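PDB 2GEN: probable transcriptional regulator from Pseudomonas aeruginosa PAO1, which probably binds DNA at regulatory sites as a dimeric transcription factor of the TetR family. Local coordinates for residues 72-77 with 129-134; 78-83 with 137-142; 82-87 with 187-192; 143-146 with 152-155. One frame throughout, in Å; residues are numbered along the deposited sequence.

Contact 1 (72-77 with 129-134); sequences AGFARA and FARIHA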
loop_
_atom_site.group_PDB
_atom_site.type_symbol
_atom_site.label_atom_id
_atom_site.label_comp_id
_atom_site.label_asym_id
_atom_site.label_seq_id
_atom_site.Cartn_x
_atom_site.Cartn_y
_atom_site.Cartn_z
ATOM N N ALA A 72 20.336 -11.268 -8.276
ATOM C CA ALA A 72 20.679 -12.693 -8.449
ATOM C C ALA A 72 19.827 -13.328 -9.546
ATOM O O ALA A 72 20.302 -14.086 -10.392
ATOM C CB ALA A 72 20.523 -13.458 -7.127
ATOM N N GLY A 73 18.549 -13.017 -9.533
ATOM C CA GLY A 73 17.624 -13.633 -10.474
ATOM C C GLY A 73 17.749 -13.139 -11.917
ATOM O O GLY A 73 17.592 -13.922 -12.843
ATOM N N PHE A 74 17.986 -11.848 -12.113
ATOM C CA PHE A 74 18.020 -11.300 -13.486
ATOM C C PHE A 74 19.078 -12.041 -14.279
ATOM O O PHE A 74 18.837 -12.399 -15.448
ATOM C CB PHE A 74 18.292 -9.802 -13.462
ATOM C CG PHE A 74 17.108 -8.960 -13.000
ATOM C CD1 PHE A 74 15.802 -9.310 -13.330
ATOM C CD2 PHE A 74 17.328 -7.746 -12.319
ATOM C CE1 PHE A 74 14.711 -8.522 -12.909
ATOM C CE2 PHE A 74 16.239 -6.919 -11.923
ATOM C CZ PHE A 74 14.942 -7.305 -12.216
ATOM N N ALA A 75 20.186 -12.345 -13.596
ATOM C CA ALA A 75 21.304 -13.080 -14.198
ATOM C C ALA A 75 20.908 -14.433 -14.828
ATOM O O ALA A 75 21.475 -14.806 -15.847
ATOM C CB ALA A 75 22.439 -13.237 -13.183
ATOM N N ARG A 76 19.924 -15.161 -14.258
ATOM C CA ARG A 76 19.561 -16.512 -14.734
ATOM C C ARG A 76 18.140 -16.694 -15.347
ATOM O O ARG A 76 17.696 -17.838 -15.674
ATOM C CB ARG A 76 19.755 -17.515 -13.588
ATOM C CG ARG A 76 21.193 -17.550 -13.088
ATOM C CD ARG A 76 21.458 -18.672 -12.105
ATOM N NE ARG A 76 21.958 -19.873 -12.769
ATOM C CZ ARG A 76 23.236 -20.095 -13.075
ATOM N NH1 ARG A 76 24.162 -19.185 -12.807
ATOM N NH2 ARG A 76 23.584 -21.224 -13.675
ATOM N N ALA A 77 17.397 -15.587 -15.440
ATOM C CA ALA A 77 16.045 -15.634 -16.002
ATOM C C ALA A 77 16.165 -15.915 -17.507
ATOM O O ALA A 77 16.913 -15.205 -18.224
ATOM C CB ALA A 77 15.339 -14.265 -15.795
ATOM N N PHE A 129 15.680 1.042 -9.113
ATOM C CA PHE A 129 14.832 1.320 -10.289
ATOM C C PHE A 129 15.658 1.161 -11.551
ATOM O O PHE A 129 15.202 0.630 -12.553
ATOM C CB PHE A 129 14.261 2.753 -10.239
ATOM C CG PHE A 129 13.946 3.317 -11.589
ATOM C CD1 PHE A 129 12.724 3.064 -12.197
ATOM C CD2 PHE A 129 14.893 4.085 -12.289
ATOM C CE1 PHE A 129 12.439 3.542 -13.457
ATOM C CE2 PHE A 129 14.615 4.572 -13.557
ATOM C CZ PHE A 129 13.361 4.302 -14.140
ATOM N N ALA A 130 16.885 1.646 -11.513
ATOM C CA ALA A 130 17.706 1.596 -12.708
ATOM C C ALA A 130 18.028 0.183 -13.157
ATOM O O ALA A 130 18.030 -0.117 -14.357
ATOM C CB ALA A 130 18.962 2.420 -12.522
ATOM N N ARG A 131 18.250 -0.702 -12.184
ATOM C CA ARG A 131 18.558 -2.095 -12.498
ATOM C C ARG A 131 17.313 -2.779 -13.097
ATOM O O ARG A 131 17.409 -3.565 -14.048
ATOM C CB ARG A 131 19.031 -2.795 -11.212
ATOM C CG ARG A 131 19.295 -4.275 -11.399
ATOM C CD ARG A 131 20.467 -4.490 -12.375
ATOM N NE ARG A 131 20.804 -5.870 -12.781
ATOM C CZ ARG A 131 20.368 -6.423 -13.910
ATOM N NH1 ARG A 131 19.524 -5.744 -14.685
ATOM N NH2 ARG A 131 20.745 -7.664 -14.252
ATOM N N ILE A 132 16.149 -2.531 -12.512
ATOM C CA ILE A 132 14.916 -3.108 -13.032
ATOM C C ILE A 132 14.628 -2.574 -14.446
ATOM O O ILE A 132 14.337 -3.349 -15.386
ATOM C CB ILE A 132 13.742 -2.838 -12.101
ATOM C CG1 ILE A 132 13.969 -3.555 -10.753
ATOM C CG2 ILE A 132 12.429 -3.298 -12.740
ATOM C CD1 ILE A 132 12.889 -3.153 -9.732
ATOM N N HIS A 133 14.780 -1.267 -14.627
ATOM C CA HIS A 133 14.577 -0.677 -15.964
ATOM C C HIS A 133 15.515 -1.306 -16.988
ATOM O O HIS A 133 15.079 -1.688 -18.077
ATOM C CB HIS A 133 14.706 0.850 -15.926
ATOM C CG HIS A 133 14.254 1.511 -17.190
ATOM N ND1 HIS A 133 15.057 1.598 -18.315
ATOM C CD2 HIS A 133 13.079 2.104 -17.515
ATOM C CE1 HIS A 133 14.391 2.215 -19.279
ATOM N NE2 HIS A 133 13.184 2.531 -18.824
ATOM N N ALA A 134 16.790 -1.510 -16.621
ATOM C CA ALA A 134 17.739 -2.176 -17.541
ATOM C C ALA A 134 17.358 -3.604 -17.836
ATOM O O ALA A 134 17.476 -4.038 -18.985
ATOM C CB ALA A 134 19.170 -2.090 -16.987
#
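The side chain of F74 overlaps the guanidinium of R131: its CD2 stands 3.7 Å above the guanidinium plane, over the middle of the group. The two planes are turned 48° from each other, so the ring leans over the cation with one rim and does not lie flat on it. At the stem of the side chain, R131 NH2 comes to 3.3 Å from F74 CB. The two chains run antiparallel alongside one another, each reaching toward the other's backbone. R131 reaches this position by a bend in its chain: CG is set anti to the backbone N, and the kink follows at chi2 (65°), bringing the aliphatic part alongside the ring, with CG 4.1 Å from F74 CE2. Arginine suits the place because its methylenes run beside the ring and its flat head packs against it while NE makes a salt bridge to E71, one turn before F74. In TetR-family proteins the long helix after the helix-turn-helix leads into the regulatory helices, and here helix 51-76 rests its last turn against helix 118-141. I132 borders the far end of the ring, its CG1 lying 4.1 Å from F74 CZ near the ring plane. Its branched apolar chain extends the apolar part of the contact; T83 and L86 of helix 80-97 also touch F74.

Contact 2 (78-83 with 137-142); sequences RSAEET and AGYRAE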
loop_
_atom_site.group_PDB
_atom_site.type_symbol
_atom_site.label_atom_id
_atom_site.label_comp_id
_atom_site.label_asym_id
_atom_site.label_seq_id
_atom_site.Cartn_x
_atom_site.Cartn_y
_atom_site.Cartn_z
ATOM N N ARG A 78 15.411 -16.891 -17.984
ATOM C CA ARG A 78 15.577 -17.349 -19.360
ATOM C C ARG A 78 14.631 -16.692 -20.380
ATOM O O ARG A 78 14.662 -17.044 -21.566
ATOM C CB ARG A 78 15.438 -18.861 -19.377
ATOM C CG ARG A 78 14.902 -19.476 -20.636
ATOM C CD ARG A 78 14.806 -20.975 -20.411
ATOM N NE ARG A 78 15.997 -21.411 -19.677
ATOM C CZ ARG A 78 17.125 -21.795 -20.266
ATOM N NH1 ARG A 78 17.201 -21.815 -21.605
ATOM N NH2 ARG A 78 18.156 -22.177 -19.518
ATOM N N SER A 79 13.799 -15.761 -19.914
ATOM C CA SER A 79 12.695 -15.184 -20.704
ATOM C C SER A 79 12.075 -13.974 -20.042
ATOM O O SER A 79 12.253 -13.734 -18.823
ATOM C CB SER A 79 11.577 -16.216 -20.905
ATOM O OG SER A 79 10.955 -16.541 -19.662
ATOM N N ALA A 80 11.320 -13.222 -20.841
ATOM C CA ALA A 80 10.597 -12.048 -20.329
ATOM C C ALA A 80 9.637 -12.567 -19.241
ATOM O O ALA A 80 9.504 -11.936 -18.209
ATOM C CB ALA A 80 9.783 -11.410 -21.443
ATOM N N GLU A 81 9.001 -13.699 -19.527
ATOM C CA GLU A 81 8.063 -14.272 -18.549
ATOM C C GLU A 81 8.746 -14.528 -17.188
ATOM O O GLU A 81 8.278 -14.082 -16.124
ATOM C CB GLU A 81 7.470 -15.575 -19.078
ATOM C CG GLU A 81 6.499 -16.202 -18.090
ATOM C CD GLU A 81 5.878 -17.496 -18.569
ATOM O OE1 GLU A 81 6.173 -17.962 -19.686
ATOM O OE2 GLU A 81 5.104 -18.090 -17.787
ATOM N N GLU A 82 9.877 -15.232 -17.202
ATOM C CA GLU A 82 10.606 -15.419 -15.945
ATOM C C GLU A 82 11.043 -14.107 -15.269
ATOM O O GLU A 82 11.041 -13.962 -14.038
ATOM C CB GLU A 82 11.823 -16.307 -16.180
ATOM C CG GLU A 82 11.455 -17.778 -16.429
ATOM C CD GLU A 82 12.652 -18.735 -16.256
ATOM O OE1 GLU A 82 13.814 -18.281 -16.070
ATOM O OE2 GLU A 82 12.420 -19.960 -16.365
ATOM N N THR A 83 11.432 -13.116 -16.077
ATOM C CA THR A 83 11.868 -11.835 -15.506
ATOM C C THR A 83 10.735 -11.146 -14.734
ATOM O O THR A 83 10.917 -10.633 -13.641
ATOM C CB THR A 83 12.490 -10.973 -16.668
ATOM O OG1 THR A 83 13.575 -11.703 -17.268
ATOM C CG2 THR A 83 13.003 -9.640 -16.111
ATOM N N ALA A 137 14.266 -3.580 -20.387
ATOM C CA ALA A 137 14.267 -2.709 -21.574
ATOM C C ALA A 137 14.359 -3.477 -22.911
ATOM O O ALA A 137 13.666 -3.096 -23.919
ATOM C CB ALA A 137 15.390 -1.653 -21.477
ATOM N N GLY A 138 15.182 -4.543 -22.948
ATOM C CA GLY A 138 15.335 -5.297 -24.223
ATOM C C GLY A 138 13.993 -5.983 -24.548
ATOM O O GLY A 138 13.503 -5.979 -25.684
ATOM N N TYR A 139 13.360 -6.569 -23.521
ATOM C CA TYR A 139 12.055 -7.216 -23.777
ATOM C C TYR A 139 11.019 -6.211 -24.264
ATOM O O TYR A 139 10.191 -6.537 -25.109
ATOM C CB TYR A 139 11.546 -7.944 -22.505
ATOM C CG TYR A 139 12.518 -9.024 -22.034
ATOM C CD1 TYR A 139 12.901 -10.040 -22.882
ATOM C CD2 TYR A 139 13.020 -9.022 -20.699
ATOM C CE1 TYR A 139 13.799 -11.097 -22.451
ATOM C CE2 TYR A 139 13.920 -10.067 -20.265
ATOM C CZ TYR A 139 14.262 -11.096 -21.159
ATOM O OH TYR A 139 15.136 -12.138 -20.829
ATOM N N ARG A 140 11.050 -5.016 -23.693
ATOM C CA ARG A 140 10.092 -3.967 -24.053
ATOM C C ARG A 140 10.363 -3.619 -25.514
ATOM O O ARG A 140 9.430 -3.512 -26.329
ATOM C CB ARG A 140 10.316 -2.771 -23.142
ATOM C CG ARG A 140 9.730 -3.001 -21.743
ATOM C CD ARG A 140 10.145 -1.954 -20.677
ATOM N NE ARG A 140 9.085 -1.837 -19.644
ATOM C CZ ARG A 140 9.218 -1.199 -18.478
ATOM N NH1 ARG A 140 10.355 -0.628 -18.131
ATOM N NH2 ARG A 140 8.195 -1.135 -17.652
ATOM N N ALA A 141 11.644 -3.498 -25.875
ATOM C CA ALA A 141 11.990 -3.184 -27.300
ATOM C C ALA A 141 11.509 -4.249 -28.262
ATOM O O ALA A 141 11.196 -3.940 -29.420
ATOM C CB ALA A 141 13.509 -2.965 -27.487
ATOM N N GLU A 142 11.403 -5.494 -27.786
ATOM C CA GLU A 142 11.017 -6.616 -28.623
ATOM C C GLU A 142 9.482 -6.761 -28.784
ATOM O O GLU A 142 9.023 -7.714 -29.451
ATOM C CB GLU A 142 11.621 -7.894 -28.044
ATOM C CG GLU A 142 13.165 -7.893 -28.140
ATOM C CD GLU A 142 13.832 -8.922 -27.220
ATOM O OE1 GLU A 142 13.209 -9.936 -26.812
ATOM O OE2 GLU A 142 15.034 -8.713 -26.920
HETATM O O HOH W 1 15.791 -14.139 -22.542
#
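Y139 lays one face of its ring on the start of helix 80-97, with A80 CA 3.7 Å above the ring plane and over its centre. Its CG lies anti to the carbonyl carbon and beside the backbone N (chi1 -60°), which carries the ring across to A80. The A80 methyl adds a CH-pi contact, CB being 3.9 Å from the ring centroid. A small residue suits this place, since a methyl lets the flat ring come down close to the backbone, within 3.6 Å of A80 N at CE1. T83 OG1 approaches CE2 of the ring obliquely at 3.4 Å; its own hydrogen bond goes back to S79 O, which also accepts from T83 N. S79 caps the helix, its OG taking E82 N in a nearly straight bond of 3.0 Å, and so fixes the turn that the tyrosine covers. The phenol end is the looser side. There Y139 OH, beside the S79 carbonyl carbon, is bound at 2.7 Å to a water lying in the ring plane, and that water gives R78 O only a weak bond. Y139 thus joins helix 118-141 to helix 80-97, with F145 of the following loop against the tyrosine and W189 of helix 181-192 against A80.

Contact 3 (82-87 with 187-192); sequences ETVRLL and VAWDSV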
loop_
_atom_site.group_PDB
_atom_site.type_symbol
_atom_site.label_atom_id
_atom_site.label_comp_id
_atom_site.label_asym_id
_atom_site.label_seq_id
_atom_site.Cartn_x
_atom_site.Cartn_y
_atom_site.Cartn_z
ATOM N N GLU A 82 9.877 -15.232 -17.202
ATOM C CA GLU A 82 10.606 -15.419 -15.945
ATOM C C GLU A 82 11.043 -14.107 -15.269
ATOM O O GLU A 82 11.041 -13.962 -14.038
ATOM C CB GLU A 82 11.823 -16.307 -16.180
ATOM C CG GLU A 82 11.455 -17.778 -16.429
ATOM C CD GLU A 82 12.652 -18.735 -16.256
ATOM O OE1 GLU A 82 13.814 -18.281 -16.070
ATOM O OE2 GLU A 82 12.420 -19.960 -16.365
ATOM N N THR A 83 11.432 -13.116 -16.077
ATOM C CA THR A 83 11.868 -11.835 -15.506
ATOM C C THR A 83 10.735 -11.146 -14.734
ATOM O O THR A 83 10.917 -10.633 -13.641
ATOM C CB THR A 83 12.490 -10.973 -16.668
ATOM O OG1 THR A 83 13.575 -11.703 -17.268
ATOM C CG2 THR A 83 13.003 -9.640 -16.111
ATOM N N VAL A 84 9.538 -11.150 -15.318
ATOM C CA VAL A 84 8.377 -10.583 -14.697
ATOM C C VAL A 84 8.006 -11.388 -13.445
ATOM O O VAL A 84 7.826 -10.834 -12.371
ATOM C CB VAL A 84 7.213 -10.561 -15.689
ATOM C CG1 VAL A 84 5.932 -10.180 -14.991
ATOM C CG2 VAL A 84 7.494 -9.472 -16.748
ATOM N N ARG A 85 7.984 -12.701 -13.599
ATOM C CA ARG A 85 7.622 -13.572 -12.431
ATOM C C ARG A 85 8.548 -13.310 -11.259
ATOM O O ARG A 85 8.101 -13.319 -10.124
ATOM C CB ARG A 85 7.686 -15.036 -12.792
ATOM C CG ARG A 85 6.541 -15.554 -13.722
ATOM C CD ARG A 85 6.859 -16.971 -14.189
ATOM N NE ARG A 85 6.931 -17.878 -13.042
ATOM C CZ ARG A 85 5.872 -18.463 -12.460
ATOM N NH1 ARG A 85 4.633 -18.330 -12.943
ATOM N NH2 ARG A 85 6.075 -19.247 -11.392
ATOM N N LEU A 86 9.848 -13.126 -11.520
ATOM C CA LEU A 86 10.871 -12.881 -10.508
ATOM C C LEU A 86 10.548 -11.686 -9.645
ATOM O O LEU A 86 10.783 -11.719 -8.445
ATOM C CB LEU A 86 12.252 -12.738 -11.204
ATOM C CG LEU A 86 13.385 -12.466 -10.214
ATOM C CD1 LEU A 86 13.733 -13.755 -9.463
ATOM C CD2 LEU A 86 14.558 -11.937 -11.038
ATOM N N LEU A 87 10.048 -10.579 -10.243
ATOM C CA LEU A 87 9.680 -9.414 -9.439
ATOM C C LEU A 87 8.637 -9.800 -8.388
ATOM O O LEU A 87 8.691 -9.306 -7.277
ATOM C CB LEU A 87 9.105 -8.328 -10.340
ATOM C CG LEU A 87 10.142 -7.737 -11.340
ATOM C CD1 LEU A 87 9.454 -6.916 -12.447
ATOM C CD2 LEU A 87 11.138 -6.846 -10.611
ATOM N N VAL A 187 -0.590 -14.094 -12.891
ATOM C CA VAL A 187 -1.391 -12.952 -13.235
ATOM C C VAL A 187 -0.518 -11.776 -13.650
ATOM O O VAL A 187 -0.865 -11.082 -14.588
ATOM C CB VAL A 187 -2.250 -12.515 -12.107
ATOM C CG1 VAL A 187 -2.850 -11.128 -12.417
ATOM C CG2 VAL A 187 -3.370 -13.618 -11.825
ATOM N N ALA A 188 0.610 -11.574 -12.976
ATOM C CA ALA A 188 1.504 -10.430 -13.338
ATOM C C ALA A 188 1.917 -10.613 -14.815
ATOM O O ALA A 188 1.851 -9.654 -15.619
ATOM C CB ALA A 188 2.744 -10.423 -12.423
ATOM N N TRP A 189 2.398 -11.790 -15.159
ATOM C CA TRP A 189 2.854 -12.072 -16.552
ATOM C C TRP A 189 1.680 -11.890 -17.499
ATOM O O TRP A 189 1.751 -11.159 -18.499
ATOM C CB TRP A 189 3.417 -13.486 -16.669
ATOM C CG TRP A 189 3.701 -13.904 -18.054
ATOM C CD1 TRP A 189 3.237 -15.037 -18.659
ATOM C CD2 TRP A 189 4.483 -13.208 -19.043
ATOM N NE1 TRP A 189 3.689 -15.122 -19.968
ATOM C CE2 TRP A 189 4.461 -14.013 -20.227
ATOM C CE3 TRP A 189 5.228 -12.019 -19.045
ATOM C CZ2 TRP A 189 5.132 -13.650 -21.399
ATOM C CZ3 TRP A 189 5.899 -11.677 -20.241
ATOM C CH2 TRP A 189 5.834 -12.478 -21.388
ATOM N N ASP A 190 0.539 -12.527 -17.177
ATOM C CA ASP A 190 -0.609 -12.370 -18.063
ATOM C C ASP A 190 -1.122 -10.927 -18.225
ATOM O O ASP A 190 -1.660 -10.574 -19.308
ATOM C CB ASP A 190 -1.741 -13.325 -17.617
ATOM C CG ASP A 190 -1.453 -14.732 -17.983
ATOM O OD1 ASP A 190 -0.771 -14.986 -19.004
ATOM O OD2 ASP A 190 -1.968 -15.636 -17.280
ATOM N N SER A 191 -0.921 -10.101 -17.196
ATOM C CA SER A 191 -1.393 -8.735 -17.184
ATOM C C SER A 191 -0.530 -7.857 -18.068
ATOM O O SER A 191 -1.044 -6.927 -18.663
ATOM C CB SER A 191 -1.421 -8.145 -15.789
ATOM O OG SER A 191 -2.369 -8.848 -15.007
ATOM N N VAL A 192 0.773 -8.155 -18.151
ATOM C CA VAL A 192 1.659 -7.235 -18.893
ATOM C C VAL A 192 2.113 -7.787 -20.228
ATOM O O VAL A 192 2.637 -6.998 -21.054
ATOM C CB VAL A 192 2.910 -6.795 -18.085
ATOM C CG1 VAL A 192 2.538 -5.972 -16.854
ATOM C CG2 VAL A 192 3.745 -8.030 -17.694
#
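The carbonyl oxygen of V192, whose side chain meets V84, takes a backbone hydrogen bond from R146 N and so ties the end of helix 181-192 to the loop after helix 118-141. The contact itself is apolar and centres on V84, which points from helix 80-97 at the opposing helix. Its two methyls divide the work. CG1, held anti to the backbone N (chi1 171°), enters among A188, W189 and V192, standing 3.9 Å from W189 N and 4.1 Å from A188 CB. CG2 turns to the indole of W189 and meets its edge at CE3, 4.1 Å away, while the two side chains cross at about a right angle. V192 CG2 closes the group, 4.1 Å from V84 CG1. Small A188 and beta-branched V84 suit the interface, consistent with the axes of the two short segments coming within 8.8 Å, their directions 128° apart. Around this core the polar groups find other partners: R85 forms a salt bridge with E182, and S191 OG hydrogen-bonds with S191 OG of the second subunit. TetR-family dimers commonly pair through their last two helices, consistent with that bond. With V84, A188 and V192 all buried, van der Waals packing and exclusion of water probably supply most of the attraction between these segments, while the polar bonds lie around the apolar patch and probably help set the helix's position.

Contact 4 (143-146 with 152-155); sequences GLFR and CFAS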
loop_
_atom_site.group_PDB
_atom_site.type_symbol
_atom_site.label_atom_id
_atom_site.label_comp_id
_atom_site.label_asym_id
_atom_site.label_seq_id
_atom_site.Cartn_x
_atom_site.Cartn_y
_atom_site.Cartn_z
ATOM N N GLY A 143 8.736 -5.880 -28.122
ATOM C CA GLY A 143 7.281 -5.823 -28.235
ATOM C C GLY A 143 6.636 -6.940 -27.434
ATOM O O GLY A 143 5.512 -7.391 -27.763
ATOM N N LEU A 144 7.332 -7.413 -26.398
ATOM C CA LEU A 144 6.812 -8.575 -25.629
ATOM C C LEU A 144 5.754 -8.183 -24.615
ATOM O O LEU A 144 5.076 -9.070 -24.062
ATOM C CB LEU A 144 7.947 -9.346 -24.947
ATOM C CG LEU A 144 8.933 -9.961 -25.961
ATOM C CD1 LEU A 144 9.963 -10.752 -25.204
ATOM C CD2 LEU A 144 8.281 -10.836 -27.047
ATOM N N PHE A 145 5.613 -6.882 -24.381
ATOM C CA PHE A 145 4.684 -6.393 -23.372
ATOM C C PHE A 145 3.597 -5.539 -24.001
ATOM O O PHE A 145 3.833 -4.813 -25.011
ATOM C CB PHE A 145 5.364 -5.512 -22.320
ATOM C CG PHE A 145 6.532 -6.170 -21.601
ATOM C CD1 PHE A 145 6.368 -7.414 -20.954
ATOM C CD2 PHE A 145 7.723 -5.516 -21.476
ATOM C CE1 PHE A 145 7.450 -8.003 -20.279
ATOM C CE2 PHE A 145 8.810 -6.105 -20.775
ATOM C CZ PHE A 145 8.664 -7.314 -20.179
ATOM N N ARG A 146 2.436 -5.550 -23.359
ATOM C CA ARG A 146 1.398 -4.587 -23.717
ATOM C C ARG A 146 1.887 -3.149 -23.437
ATOM O O ARG A 146 2.631 -2.884 -22.469
ATOM C CB ARG A 146 0.081 -4.958 -23.012
ATOM C CG ARG A 146 -0.206 -4.189 -21.769
ATOM C CD ARG A 146 -1.646 -4.473 -21.202
ATOM N NE ARG A 146 -2.594 -3.473 -21.692
ATOM C CZ ARG A 146 -3.926 -3.587 -21.694
ATOM N NH1 ARG A 146 -4.542 -4.691 -21.230
ATOM N NH2 ARG A 146 -4.644 -2.573 -22.180
ATOM N N CYS A 152 3.250 2.589 -14.695
ATOM C CA CYS A 152 2.062 1.716 -14.738
ATOM C C CYS A 152 2.465 0.243 -14.708
ATOM O O CYS A 152 1.962 -0.540 -13.882
ATOM C CB CYS A 152 1.275 1.937 -16.008
ATOM S SG CYS A 152 0.485 3.495 -15.987
ATOM N N PHE A 153 3.367 -0.130 -15.626
ATOM C CA PHE A 153 3.956 -1.483 -15.616
ATOM C C PHE A 153 4.419 -1.874 -14.199
ATOM O O PHE A 153 4.070 -2.975 -13.736
ATOM C CB PHE A 153 5.093 -1.592 -16.646
ATOM C CG PHE A 153 5.692 -2.965 -16.785
ATOM C CD1 PHE A 153 5.416 -3.729 -17.917
ATOM C CD2 PHE A 153 6.558 -3.471 -15.830
ATOM C CE1 PHE A 153 5.972 -4.985 -18.119
ATOM C CE2 PHE A 153 7.163 -4.753 -16.035
ATOM C CZ PHE A 153 6.826 -5.520 -17.178
ATOM N N ALA A 154 5.184 -1.019 -13.525
ATOM C CA ALA A 154 5.698 -1.340 -12.175
ATOM C C ALA A 154 4.564 -1.698 -11.208
ATOM O O ALA A 154 4.611 -2.739 -10.524
ATOM C CB ALA A 154 6.537 -0.188 -11.618
ATOM N N SER A 155 3.544 -0.835 -11.180
ATOM C CA SER A 155 2.366 -1.036 -10.293
ATOM C C SER A 155 1.485 -2.182 -10.712
ATOM O O SER A 155 0.894 -2.839 -9.803
ATOM C CB SER A 155 1.513 0.248 -10.208
ATOM O OG SER A 155 2.189 1.184 -9.387
#
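F153 drives the edge of its ring against the face of F145 in a T-shaped (edge-to-face) pair, the centroids 4.8 Å apart and the planes at 63°. CE1 leads, 3.6 Å above the F145 plane and over its centre, and CZ follows, 4.0 Å from F145 CZ. The two residues reach the meeting point by different first torsions. In F153, CG stands anti to the backbone N (chi1 -176°), which throws the ring out from helix 150-169 toward the loop. F145 instead keeps CG beside its backbone N and anti to its carbonyl carbon (chi1 -56°), presenting the broad side of the ring to that incoming edge. Both residues are buried, and phenylalanine suits each: one offers a flat apolar face, the other the slightly positive C-H rim that such a face attracts. The loop carrying F145 begins with a Schellman motif at G143, whose positive phi ends helix 118-141 and turns the chain toward helix 150-169, so that the connection between the two helices is bridged by an aromatic pair. R140, from the last turn of the first helix, makes a cation-pi contact with F153. Y139, V84 and W189 touch F145 as well, packing helices 118-141, 80-97 and 181-192 around it. Two residues on from F153, S155 OG is hydrogen-bonded to D163 of the second subunit.

Overall arrangement
From the N terminus, the chain passes the predicted helix-turn-helix before helix 51-76, whose end opens contact 1. Contacts 2 and 3 open next, at the start of helix 80-97, and share E82 and T83. Helix 118-141 closes contact 1 and then contact 2, so these two loops cross; contact 1 likewise crosses contact 3. Contact 4 follows at once, a short loop between helices 118-141 and 150-169, nested within the long loop that contact 3 closes at helix 181-192. Neighbouring contacts 2, 3 and 4, with centres 9 to 10 Å apart, tie four helices together, and contact 1 joins helix 51-76 to them.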